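Long-range contacts in extracellular sialidase/neuraminidase, putative (Aspergillus fumigatus, PDB 2XZI), which probably hydrolyses glycosides of the sialic acid KDN, acting as a secreted sialidase-family enzyme with a preference for deaminated substrates: residues D13-F18 against I370-F375; F54-R59 against W102-P107; V71-K76 against E89-V94. All coordinates share one frame; numbering follows the deposited sequence. Where two conformers were deposited one is given.

Interaction 1 of 3, residues D13-F18 against I370-F375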
loop_
_atom_site.group_PDB
_atom_site.type_symbol
_atom_site.label_atom_id
_atom_site.label_comp_id
_atom_site.label_asym_id
_atom_site.label_seq_id
_atom_site.Cartn_x
_atom_site.Cartn_y
_atom_site.Cartn_z
ATOM N N ASP A 13 2.908 -4.369 -19.139
ATOM C CA ASP A 13 1.550 -4.873 -19.346
ATOM C C ASP A 13 0.715 -4.471 -18.140
ATOM O O ASP A 13 1.247 -4.210 -17.056
ATOM C CB ASP A 13 1.521 -6.391 -19.587
ATOM C CG ASP A 13 0.371 -6.837 -20.520
ATOM O OD1 ASP A 13 -0.627 -6.108 -20.713
ATOM O OD2 ASP A 13 0.467 -7.957 -21.070
ATOM N N GLU A 14 -0.589 -4.411 -18.339
ATOM C CA GLU A 14 -1.457 -3.852 -17.334
ATOM C C GLU A 14 -2.871 -4.345 -17.540
ATOM O O GLU A 14 -3.327 -4.523 -18.678
ATOM C CB GLU A 14 -1.383 -2.323 -17.383
ATOM C CG GLU A 14 -1.647 -1.701 -18.758
ATOM C CD GLU A 14 -0.457 -1.727 -19.712
ATOM O OE1 GLU A 14 0.709 -1.660 -19.264
ATOM O OE2 GLU A 14 -0.694 -1.815 -20.932
ATOM N N PHE A 15 -3.568 -4.578 -16.438
ATOM C CA PHE A 15 -4.965 -5.002 -16.470
ATOM C C PHE A 15 -5.612 -4.821 -15.102
ATOM O O PHE A 15 -4.916 -4.813 -14.090
ATOM C CB PHE A 15 -5.118 -6.453 -16.992
ATOM C CG PHE A 15 -4.256 -7.473 -16.295
ATOM C CD1 PHE A 15 -4.713 -8.158 -15.165
ATOM C CD2 PHE A 15 -3.011 -7.792 -16.808
ATOM C CE1 PHE A 15 -3.906 -9.126 -14.543
ATOM C CE2 PHE A 15 -2.194 -8.739 -16.193
ATOM C CZ PHE A 15 -2.642 -9.406 -15.048
ATOM N N PRO A 16 -6.947 -4.689 -15.055
ATOM C CA PRO A 16 -7.606 -4.634 -13.732
ATOM C C PRO A 16 -7.437 -5.950 -12.969
ATOM O O PRO A 16 -7.593 -7.045 -13.551
ATOM C CB PRO A 16 -9.080 -4.381 -14.068
ATOM C CG PRO A 16 -9.075 -3.932 -15.519
ATOM C CD PRO A 16 -7.914 -4.583 -16.165
ATOM N N LEU A 17 -7.097 -5.839 -11.681
ATOM C CA LEU A 17 -6.964 -7.027 -10.847
ATOM C C LEU A 17 -8.072 -7.139 -9.799
ATOM O O LEU A 17 -8.445 -8.252 -9.386
ATOM C CB LEU A 17 -5.576 -7.084 -10.188
ATOM C CG LEU A 17 -5.264 -8.330 -9.362
ATOM C CD1 LEU A 17 -5.358 -9.575 -10.252
ATOM C CD2 LEU A 17 -3.890 -8.233 -8.686
ATOM N N PHE A 18 -8.575 -6.001 -9.337
ATOM C CA PHE A 18 -9.717 -5.994 -8.425
ATOM C C PHE A 18 -10.817 -5.216 -9.125
ATOM O O PHE A 18 -10.712 -4.007 -9.324
ATOM C CB PHE A 18 -9.345 -5.373 -7.066
ATOM C CG PHE A 18 -8.329 -6.173 -6.287
ATOM C CD1 PHE A 18 -6.966 -5.986 -6.490
ATOM C CD2 PHE A 18 -8.732 -7.103 -5.338
ATOM C CE1 PHE A 18 -6.035 -6.710 -5.766
ATOM C CE2 PHE A 18 -7.810 -7.850 -4.600
ATOM C CZ PHE A 18 -6.450 -7.654 -4.805
ATOM N N ILE A 370 -8.947 -1.603 -8.846
ATOM C CA ILE A 370 -7.493 -1.604 -8.709
ATOM C C ILE A 370 -6.824 -2.269 -9.908
ATOM O O ILE A 370 -7.165 -3.386 -10.279
ATOM C CB ILE A 370 -7.036 -2.225 -7.356
ATOM C CG1 ILE A 370 -7.638 -1.441 -6.189
ATOM C CG2 ILE A 370 -5.519 -2.249 -7.276
ATOM C CD1 ILE A 370 -7.429 -2.088 -4.800
ATOM N N ILE A 371 -5.877 -1.546 -10.497
ATOM C CA ILE A 371 -5.132 -1.987 -11.670
ATOM C C ILE A 371 -3.834 -2.638 -11.227
ATOM O O ILE A 371 -3.198 -2.160 -10.280
ATOM C CB ILE A 371 -4.801 -0.778 -12.598
ATOM C CG1 ILE A 371 -6.059 -0.049 -13.086
ATOM C CG2 ILE A 371 -3.874 -1.183 -13.764
ATOM C CD1 ILE A 371 -7.235 -0.909 -13.357
ATOM N N TRP A 372 -3.461 -3.733 -11.893
ATOM C CA TRP A 372 -2.142 -4.344 -11.752
ATOM C C TRP A 372 -1.266 -4.023 -12.955
ATOM O O TRP A 372 -1.680 -4.198 -14.108
ATOM C CB TRP A 372 -2.299 -5.850 -11.611
ATOM C CG TRP A 372 -1.064 -6.684 -11.713
ATOM C CD1 TRP A 372 -0.795 -7.598 -12.698
ATOM C CD2 TRP A 372 0.031 -6.749 -10.789
ATOM N NE1 TRP A 372 0.410 -8.215 -12.453
ATOM C CE2 TRP A 372 0.933 -7.722 -11.287
ATOM C CE3 TRP A 372 0.349 -6.072 -9.595
ATOM C CZ2 TRP A 372 2.121 -8.047 -10.629
ATOM C CZ3 TRP A 372 1.540 -6.395 -8.947
ATOM C CH2 TRP A 372 2.406 -7.381 -9.471
ATOM N N ARG A 373 -0.051 -3.573 -12.688
ATOM C CA ARG A 373 0.883 -3.222 -13.742
ATOM C C ARG A 373 2.171 -3.963 -13.508
ATOM O O ARG A 373 2.602 -4.130 -12.344
ATOM C CB ARG A 373 1.208 -1.747 -13.704
ATOM C CG ARG A 373 0.064 -0.840 -14.043
ATOM C CD ARG A 373 0.501 0.625 -14.047
ATOM N NE ARG A 373 -0.507 1.441 -14.715
ATOM C CZ ARG A 373 -0.615 1.559 -16.036
ATOM N NH1 ARG A 373 0.229 0.928 -16.844
ATOM N NH2 ARG A 373 -1.582 2.309 -16.551
ATOM N N ARG A 374 2.788 -4.395 -14.609
ATOM C CA ARG A 374 4.179 -4.826 -14.613
ATOM C C ARG A 374 4.928 -3.973 -15.610
ATOM O O ARG A 374 4.440 -3.750 -16.725
ATOM C CB ARG A 374 4.291 -6.297 -14.994
ATOM C CG ARG A 374 3.775 -7.228 -13.929
ATOM C CD ARG A 374 3.343 -8.612 -14.451
ATOM N NE ARG A 374 4.203 -9.120 -15.517
ATOM C CZ ARG A 374 5.384 -9.706 -15.328
ATOM N NH1 ARG A 374 5.853 -9.894 -14.098
ATOM N NH2 ARG A 374 6.110 -10.077 -16.383
ATOM N N PHE A 375 6.119 -3.516 -15.241
ATOM C CA PHE A 375 6.977 -2.813 -16.186
ATOM C C PHE A 375 8.404 -2.978 -15.740
ATOM O O PHE A 375 8.662 -3.213 -14.561
ATOM C CB PHE A 375 6.594 -1.322 -16.294
ATOM C CG PHE A 375 6.378 -0.636 -14.968
ATOM C CD1 PHE A 375 7.445 -0.148 -14.252
ATOM C CD2 PHE A 375 5.096 -0.453 -14.459
ATOM C CE1 PHE A 375 7.252 0.495 -13.040
ATOM C CE2 PHE A 375 4.899 0.194 -13.248
ATOM C CZ PHE A 375 5.992 0.673 -12.544
HETATM O O HOH W 1 2.331 -1.302 -17.027
#
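Phe15 and Trp372 face each other across an antiparallel pair of strands, and their rings meet edge to face with an offset, the indole edge turned to the phenyl face. The five-membered ring of Trp372 lies 5.2 Å from the Phe15 ring, centroid to centroid, with the planes at 67°, and the nearest approach is Phe15 CZ to Trp372 CD1, 3.5 Å. Phe15 reaches the indole because its CG sits between the backbone N and the carbonyl carbon (chi1 52°). Nearby, Leu17 CB rests on Trp372 CB. On the Phe15 face Phe18 packs alongside Ile370, with Phe18 CD1 3.9 Å from Ile370 CB. On the other face Glu14 and Arg373 are paired more loosely: Glu14 OE1 stands 3.6 Å from Arg373 NH1 in a salt bridge, Glu14 CB lies over one face of the guanidinium, and a water bridges the two charged atoms.

Backbone bonds hold this register. Asp13 and Arg374, like Phe15 and Trp372, exchange two N-H...O bonds, with Trp372 N to Phe15 O at 2.8 Å. Beyond Pro16 the pairing slips by one residue, and Ile370 O accepts from both Leu17 N (2.8 Å) and Phe18 N (3.1 Å), each donor in the carbonyl plane.

The second shell fixes the polar ends. Trp372 NE1 donates to Gly82 O, Glu14 OE1 bonds to His12 ND1, and the guanidinium of Arg373 has a further salt bridge to Glu335. The double acceptance by Ile370 O marks a classic beta bulge, in a sheet that joins a strand near the N terminus to the strand 368-375 near the C terminus, the Velcro-like closure by which a beta-propeller completes its ring of blades.

Interaction 2 of 3, residues F54-R59 against W102-P107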
loop_
_atom_site.group_PDB
_atom_site.type_symbol
_atom_site.label_atom_id
_atom_site.label_comp_id
_atom_site.label_asym_id
_atom_site.label_seq_id
_atom_site.Cartn_x
_atom_site.Cartn_y
_atom_site.Cartn_z
ATOM N N PHE A 54 -3.245 -7.424 -1.852
ATOM C CA PHE A 54 -4.258 -7.157 -0.843
ATOM C C PHE A 54 -5.010 -5.887 -1.165
ATOM O O PHE A 54 -4.484 -4.991 -1.839
ATOM C CB PHE A 54 -3.620 -6.973 0.528
ATOM C CG PHE A 54 -2.744 -8.107 0.954
ATOM C CD1 PHE A 54 -1.388 -8.112 0.637
ATOM C CD2 PHE A 54 -3.251 -9.151 1.703
ATOM C CE1 PHE A 54 -0.561 -9.178 1.036
ATOM C CE2 PHE A 54 -2.423 -10.218 2.101
ATOM C CZ PHE A 54 -1.082 -10.211 1.783
ATOM N N ALA A 55 -6.244 -5.807 -0.683
ATOM C CA ALA A 55 -7.025 -4.587 -0.817
ATOM C C ALA A 55 -8.130 -4.557 0.234
ATOM O O ALA A 55 -8.448 -5.588 0.870
ATOM C CB ALA A 55 -7.632 -4.504 -2.212
ATOM N N GLU A 56 -8.704 -3.371 0.413
ATOM C CA GLU A 56 -9.951 -3.228 1.124
ATOM C C GLU A 56 -11.112 -3.475 0.186
ATOM O O GLU A 56 -11.266 -2.799 -0.836
ATOM C CB GLU A 56 -10.055 -1.813 1.690
ATOM C CG GLU A 56 -9.182 -1.580 2.908
ATOM C CD GLU A 56 -9.319 -0.184 3.466
ATOM O OE1 GLU A 56 -10.389 0.452 3.278
ATOM O OE2 GLU A 56 -8.359 0.273 4.120
ATOM N N GLY A 57 -11.922 -4.469 0.535
ATOM C CA GLY A 57 -13.169 -4.754 -0.179
ATOM C C GLY A 57 -14.237 -3.928 0.513
ATOM O O GLY A 57 -14.690 -4.235 1.619
ATOM N N ARG A 58 -14.615 -2.841 -0.128
ATOM C CA ARG A 58 -15.591 -1.915 0.435
ATOM C C ARG A 58 -16.995 -2.334 -0.030
ATOM O O ARG A 58 -17.357 -2.176 -1.202
ATOM C CB ARG A 58 -15.209 -0.462 0.100
ATOM C CG ARG A 58 -13.833 -0.077 0.640
ATOM C CD ARG A 58 -13.523 1.400 0.516
ATOM N NE ARG A 58 -12.332 1.710 1.314
ATOM C CZ ARG A 58 -11.897 2.938 1.590
ATOM N NH1 ARG A 58 -12.545 4.018 1.159
ATOM N NH2 ARG A 58 -10.815 3.089 2.349
ATOM N N ARG A 59 -17.767 -2.881 0.907
ATOM C CA ARG A 59 -18.939 -3.656 0.559
ATOM C C ARG A 59 -19.998 -2.873 -0.181
ATOM O O ARG A 59 -20.469 -3.321 -1.239
ATOM C CB ARG A 59 -19.513 -4.300 1.803
ATOM C CG ARG A 59 -18.635 -5.432 2.353
ATOM C CD ARG A 59 -19.087 -6.807 1.886
ATOM N NE ARG A 59 -20.435 -7.129 2.383
ATOM C CZ ARG A 59 -21.496 -7.353 1.603
ATOM N NH1 ARG A 59 -21.394 -7.321 0.270
ATOM N NH2 ARG A 59 -22.667 -7.629 2.177
ATOM N N TRP A 102 -12.137 -3.400 8.341
ATOM C CA TRP A 102 -10.815 -4.018 8.356
ATOM C C TRP A 102 -10.042 -3.452 7.174
ATOM O O TRP A 102 -10.462 -3.631 6.028
ATOM C CB TRP A 102 -10.900 -5.539 8.199
ATOM C CG TRP A 102 -11.552 -6.255 9.330
ATOM C CD1 TRP A 102 -12.854 -6.637 9.397
ATOM C CD2 TRP A 102 -10.944 -6.659 10.565
ATOM N NE1 TRP A 102 -13.101 -7.268 10.600
ATOM C CE2 TRP A 102 -11.946 -7.293 11.331
ATOM C CE3 TRP A 102 -9.646 -6.556 11.091
ATOM C CZ2 TRP A 102 -11.697 -7.816 12.610
ATOM C CZ3 TRP A 102 -9.399 -7.079 12.356
ATOM C CH2 TRP A 102 -10.419 -7.702 13.096
ATOM N N GLY A 103 -8.911 -2.801 7.427
ATOM C CA GLY A 103 -8.194 -2.171 6.322
ATOM C C GLY A 103 -6.762 -1.789 6.569
ATOM O O GLY A 103 -6.095 -2.334 7.448
ATOM N N ASN A 104 -6.296 -0.831 5.770
ATOM C CA ASN A 104 -4.891 -0.399 5.797
ATOM C C ASN A 104 -3.896 -1.565 5.660
ATOM O O ASN A 104 -2.973 -1.699 6.461
ATOM C CB ASN A 104 -4.591 0.392 7.084
ATOM C CG ASN A 104 -5.127 1.797 7.040
ATOM O OD1 ASN A 104 -6.349 2.011 7.085
ATOM N ND2 ASN A 104 -4.236 2.768 6.923
ATOM N N PRO A 105 -4.078 -2.440 4.660
ATOM C CA PRO A 105 -3.129 -3.556 4.600
ATOM C C PRO A 105 -1.677 -3.090 4.491
ATOM O O PRO A 105 -1.342 -2.272 3.627
ATOM C CB PRO A 105 -3.552 -4.304 3.320
ATOM C CG PRO A 105 -4.229 -3.258 2.504
ATOM C CD PRO A 105 -4.971 -2.430 3.488
ATOM N N THR A 106 -0.827 -3.604 5.385
ATOM C CA THR A 106 0.601 -3.267 5.396
ATOM C C THR A 106 1.411 -4.552 5.624
ATOM O O THR A 106 1.777 -4.881 6.754
ATOM C CB THR A 106 0.918 -2.186 6.450
ATOM O OG1 THR A 106 -0.026 -1.122 6.322
ATOM C CG2 THR A 106 2.317 -1.616 6.256
ATOM N N PRO A 107 1.691 -5.277 4.534
ATOM C CA PRO A 107 2.397 -6.562 4.599
ATOM C C PRO A 107 3.908 -6.406 4.617
ATOM O O PRO A 107 4.446 -5.426 4.088
ATOM C CB PRO A 107 1.936 -7.271 3.321
ATOM C CG PRO A 107 1.724 -6.138 2.349
ATOM C CD PRO A 107 1.114 -5.040 3.194
HETATM O O HOH W 2 -7.706 2.874 4.637
#
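Glu56 supplies the polar part of this contact, with its carboxylate shared between the two strands. Toward 102-107, OE2 accepts the backbone N-H of Asn104 at 2.9 Å in a nearly straight bond (169°), met on the anti side of the carboxylate. A water lies within hydrogen-bonding distance of Glu56 OE2 and Asn104 OD1 and bridges them, a second link across the gap. The other oxygen turns back to its own strand: Arg58 takes OE1 side-on with two nitrogens, NH2 at 2.8 Å from Glu56 OE1 and NE at 3.0 Å from the same atom, both arriving from one face of the carboxylate. Glu56 spans the distance because its chain is extended beyond CG (chi2 -179°). The carboxylate also passes close to Gly103, Glu56 OE2 to Gly103 CA 3.3 Å.

Apolar contact occupies the other end. Phe54 CB meets Pro105 CB at 3.9 Å, while the ring slides past Pro107 in the opposite direction, Phe54 CE1 to Pro107 CB 3.9 Å. Leu117 of the next strand touches Phe54 and both prolines, continuing the packing between two neighbouring sheets whose strands are not hydrogen-bonded to each other here through their backbones.

Outside the pair, Arg58 NH1 forms a salt bridge with Asp64, and Arg58 NH2 donates to O4 of the bound deamino-neuraminic acid; Asn104 ND2 bonds to Val185 O. Glu56 is therefore a second-shell residue: its OE1 bonds to Arg58 and its OE2 to the adjoining blade, so the buried carboxylate probably helps to position the guanidinium that meets the sugar.

Interaction 3 of 3, residues V71-K76 against E89-V94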
loop_
_atom_site.group_PDB
_atom_site.type_symbol
_atom_site.label_atom_id
_atom_site.label_comp_id
_atom_site.label_asym_id
_atom_site.label_seq_id
_atom_site.Cartn_x
_atom_site.Cartn_y
_atom_site.Cartn_z
ATOM N N VAL A 71 -9.387 -8.193 1.697
ATOM C CA VAL A 71 -9.407 -9.226 0.660
ATOM C C VAL A 71 -8.046 -9.344 -0.016
ATOM O O VAL A 71 -7.183 -8.485 0.157
ATOM C CB VAL A 71 -10.557 -8.986 -0.375
ATOM C CG1 VAL A 71 -11.923 -9.065 0.330
ATOM C CG2 VAL A 71 -10.376 -7.663 -1.149
ATOM N N TYR A 72 -7.840 -10.421 -0.772
ATOM C CA TYR A 72 -6.582 -10.623 -1.450
ATOM C C TYR A 72 -6.695 -11.575 -2.631
ATOM O O TYR A 72 -7.684 -12.321 -2.752
ATOM C CB TYR A 72 -5.511 -11.111 -0.472
ATOM C CG TYR A 72 -5.605 -12.554 -0.016
ATOM C CD1 TYR A 72 -6.561 -12.958 0.903
ATOM C CD2 TYR A 72 -4.693 -13.502 -0.469
ATOM C CE1 TYR A 72 -6.621 -14.273 1.350
ATOM C CE2 TYR A 72 -4.752 -14.832 -0.030
ATOM C CZ TYR A 72 -5.708 -15.206 0.886
ATOM O OH TYR A 72 -5.792 -16.513 1.340
ATOM N N LYS A 73 -5.673 -11.542 -3.474
ATOM C CA LYS A 73 -5.462 -12.550 -4.505
ATOM C C LYS A 73 -4.012 -12.957 -4.500
ATOM O O LYS A 73 -3.132 -12.156 -4.205
ATOM C CB LYS A 73 -5.805 -11.994 -5.883
ATOM C CG LYS A 73 -7.278 -11.732 -6.124
ATOM C CD LYS A 73 -7.508 -11.241 -7.535
ATOM C CE LYS A 73 -8.991 -11.150 -7.785
ATOM N NZ LYS A 73 -9.309 -10.915 -9.201
ATOM N N ARG A 74 -3.749 -14.211 -4.840
ATOM C CA ARG A 74 -2.389 -14.679 -5.050
ATOM C C ARG A 74 -2.217 -15.063 -6.505
ATOM O O ARG A 74 -3.185 -15.424 -7.172
ATOM C CB ARG A 74 -2.118 -15.948 -4.232
ATOM C CG ARG A 74 -2.627 -15.935 -2.794
ATOM C CD ARG A 74 -2.058 -17.151 -2.063
ATOM N NE ARG A 74 -2.421 -18.415 -2.719
ATOM C CZ ARG A 74 -1.786 -19.571 -2.531
ATOM N NH1 ARG A 74 -0.729 -19.653 -1.740
ATOM N NH2 ARG A 74 -2.195 -20.664 -3.172
ATOM N N THR A 75 -0.986 -15.043 -6.985
ATOM C CA THR A 75 -0.672 -15.751 -8.208
ATOM C C THR A 75 -0.836 -17.254 -7.996
ATOM O O THR A 75 -0.563 -17.783 -6.904
ATOM C CB THR A 75 0.727 -15.386 -8.758
ATOM O OG1 THR A 75 1.746 -15.672 -7.782
ATOM C CG2 THR A 75 0.750 -13.906 -9.114
ATOM N N LYS A 76 -1.324 -17.919 -9.048
ATOM C CA LYS A 76 -1.621 -19.353 -9.003
ATOM C C LYS A 76 -0.387 -20.195 -8.730
ATOM O O LYS A 76 -0.464 -21.208 -8.015
ATOM C CB LYS A 76 -2.257 -19.802 -10.317
ATOM C CG LYS A 76 -3.684 -19.344 -10.520
ATOM C CD LYS A 76 -4.174 -19.813 -11.885
ATOM C CE LYS A 76 -5.615 -19.424 -12.093
ATOM N NZ LYS A 76 -6.051 -19.820 -13.466
ATOM N N GLU A 89 -5.241 -16.199 -8.949
ATOM C CA GLU A 89 -6.353 -16.884 -8.277
ATOM C C GLU A 89 -7.593 -15.985 -8.146
ATOM O O GLU A 89 -7.494 -14.760 -8.234
ATOM C CB GLU A 89 -5.922 -17.364 -6.897
ATOM C CG GLU A 89 -4.891 -18.491 -6.923
ATOM C CD GLU A 89 -4.422 -18.884 -5.531
ATOM O OE1 GLU A 89 -4.711 -18.138 -4.564
ATOM O OE2 GLU A 89 -3.745 -19.927 -5.404
ATOM N N PRO A 90 -8.770 -16.588 -7.894
ATOM C CA PRO A 90 -9.945 -15.797 -7.526
ATOM C C PRO A 90 -9.799 -15.101 -6.174
ATOM O O PRO A 90 -8.931 -15.458 -5.364
ATOM C CB PRO A 90 -11.076 -16.839 -7.448
ATOM C CG PRO A 90 -10.596 -18.002 -8.244
ATOM C CD PRO A 90 -9.100 -18.016 -8.065
ATOM N N LEU A 91 -10.634 -14.101 -5.963
ATOM C CA LEU A 91 -10.638 -13.323 -4.734
ATOM C C LEU A 91 -10.830 -14.194 -3.498
ATOM O O LEU A 91 -11.703 -15.070 -3.471
ATOM C CB LEU A 91 -11.735 -12.258 -4.798
ATOM C CG LEU A 91 -11.648 -11.195 -3.711
ATOM C CD1 LEU A 91 -10.521 -10.209 -4.033
ATOM C CD2 LEU A 91 -12.988 -10.482 -3.654
ATOM N N ARG A 92 -10.013 -13.935 -2.477
ATOM C CA ARG A 92 -10.127 -14.562 -1.154
ATOM C C ARG A 92 -10.178 -13.477 -0.075
ATOM O O ARG A 92 -10.035 -12.286 -0.382
ATOM C CB ARG A 92 -8.929 -15.470 -0.895
ATOM C CG ARG A 92 -8.772 -16.631 -1.857
ATOM C CD ARG A 92 -7.547 -17.411 -1.460
ATOM N NE ARG A 92 -7.298 -18.539 -2.338
ATOM C CZ ARG A 92 -6.402 -19.484 -2.083
ATOM N NH1 ARG A 92 -5.681 -19.427 -0.978
ATOM N NH2 ARG A 92 -6.234 -20.493 -2.924
ATOM N N GLU A 93 -10.396 -13.889 1.168
ATOM C CA GLU A 93 -10.558 -12.966 2.285
ATOM C C GLU A 93 -9.548 -13.300 3.372
ATOM O O GLU A 93 -9.361 -14.472 3.729
ATOM C CB GLU A 93 -11.986 -13.064 2.835
ATOM C CG GLU A 93 -12.315 -12.075 3.940
ATOM C CD GLU A 93 -13.767 -12.122 4.327
ATOM O OE1 GLU A 93 -14.169 -13.090 5.003
ATOM O OE2 GLU A 93 -14.494 -11.191 3.940
ATOM N N VAL A 94 -8.866 -12.270 3.871
ATOM C CA VAL A 94 -8.007 -12.435 5.031
ATOM C C VAL A 94 -8.893 -12.386 6.279
ATOM O O VAL A 94 -8.831 -13.289 7.105
ATOM C CB VAL A 94 -6.924 -11.339 5.101
ATOM C CG1 VAL A 94 -6.152 -11.465 6.414
ATOM C CG2 VAL A 94 -5.964 -11.446 3.932
HETATM O O HOH W 3 -8.374 -13.247 -10.337
HETATM O O HOH W 4 -6.305 -15.806 -4.084
HETATM O O HOH W 5 -3.063 -21.897 -6.996
#
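Tyr72 has its CG between the backbone N and the carbonyl carbon (chi1 75°), which brings the ring beneath Arg92, whose chain runs extended from CG to NE across it. Arg92 CB lies over the ring face in a CH-pi contact, 3.9 Å from the Tyr72 centroid, and Val94 CG2 crosses close to Tyr72 CD1, 3.4 Å away. Arg74 bends at chi3 (-58°) to turn its guanidinium to Glu89.

That pair is bidentate and side-on: Arg74 NE gives a straight bond to Glu89 OE1 at 3.0 Å, and Arg74 NH2 uses the syn lone pair of Glu89 OE2 at 2.8 Å. Glu89 OE1 thus touches both arginines, at the edge of the Arg74 guanidinium and, by charge alone, over a face of that of Arg92. Arg74 NE comes within 3.8 Å of Arg92 NH1, a closeness that the shared carboxylate probably makes favourable.

The backbones are joined by two bonds between Tyr72 and Arg92 and by Glu89 N to Arg74 O. Where the strands part, one water is bound by Arg74 N, Glu89 OE1 and Pro90 O, and a second joins Glu89 OE2 to Lys76 O. Val71 packs on Leu91, and Arg92 NH1 also bonds to Asn163.

A single carboxylate thus gathers two arginines and two waters at the blade's outer edge, where ion pairing takes over from the regular ladder.

Interaction 1 closes the longest loop of the three; interaction 2 is nested within it, and interaction 3 within interaction 2. Strand 51-58 of interaction 2 and both strands of interaction 3 lie in one four-stranded sheet, with Ala55 O close to Val71 N (2.9 Å). Between centres, interactions 2 and 3 are about 12 Å apart, 1 and 3 about 15 Å, and 1 and 2 about 17 Å. Phe18 and Ile370 pack on Ala55, and Phe18 on Leu91, joining the closing sheet to this one, while 102-107 begins the next. Three successive sheets of the propeller are thus linked side by side, and interaction 2 contributes Arg58 to one pocket that binds the sugar.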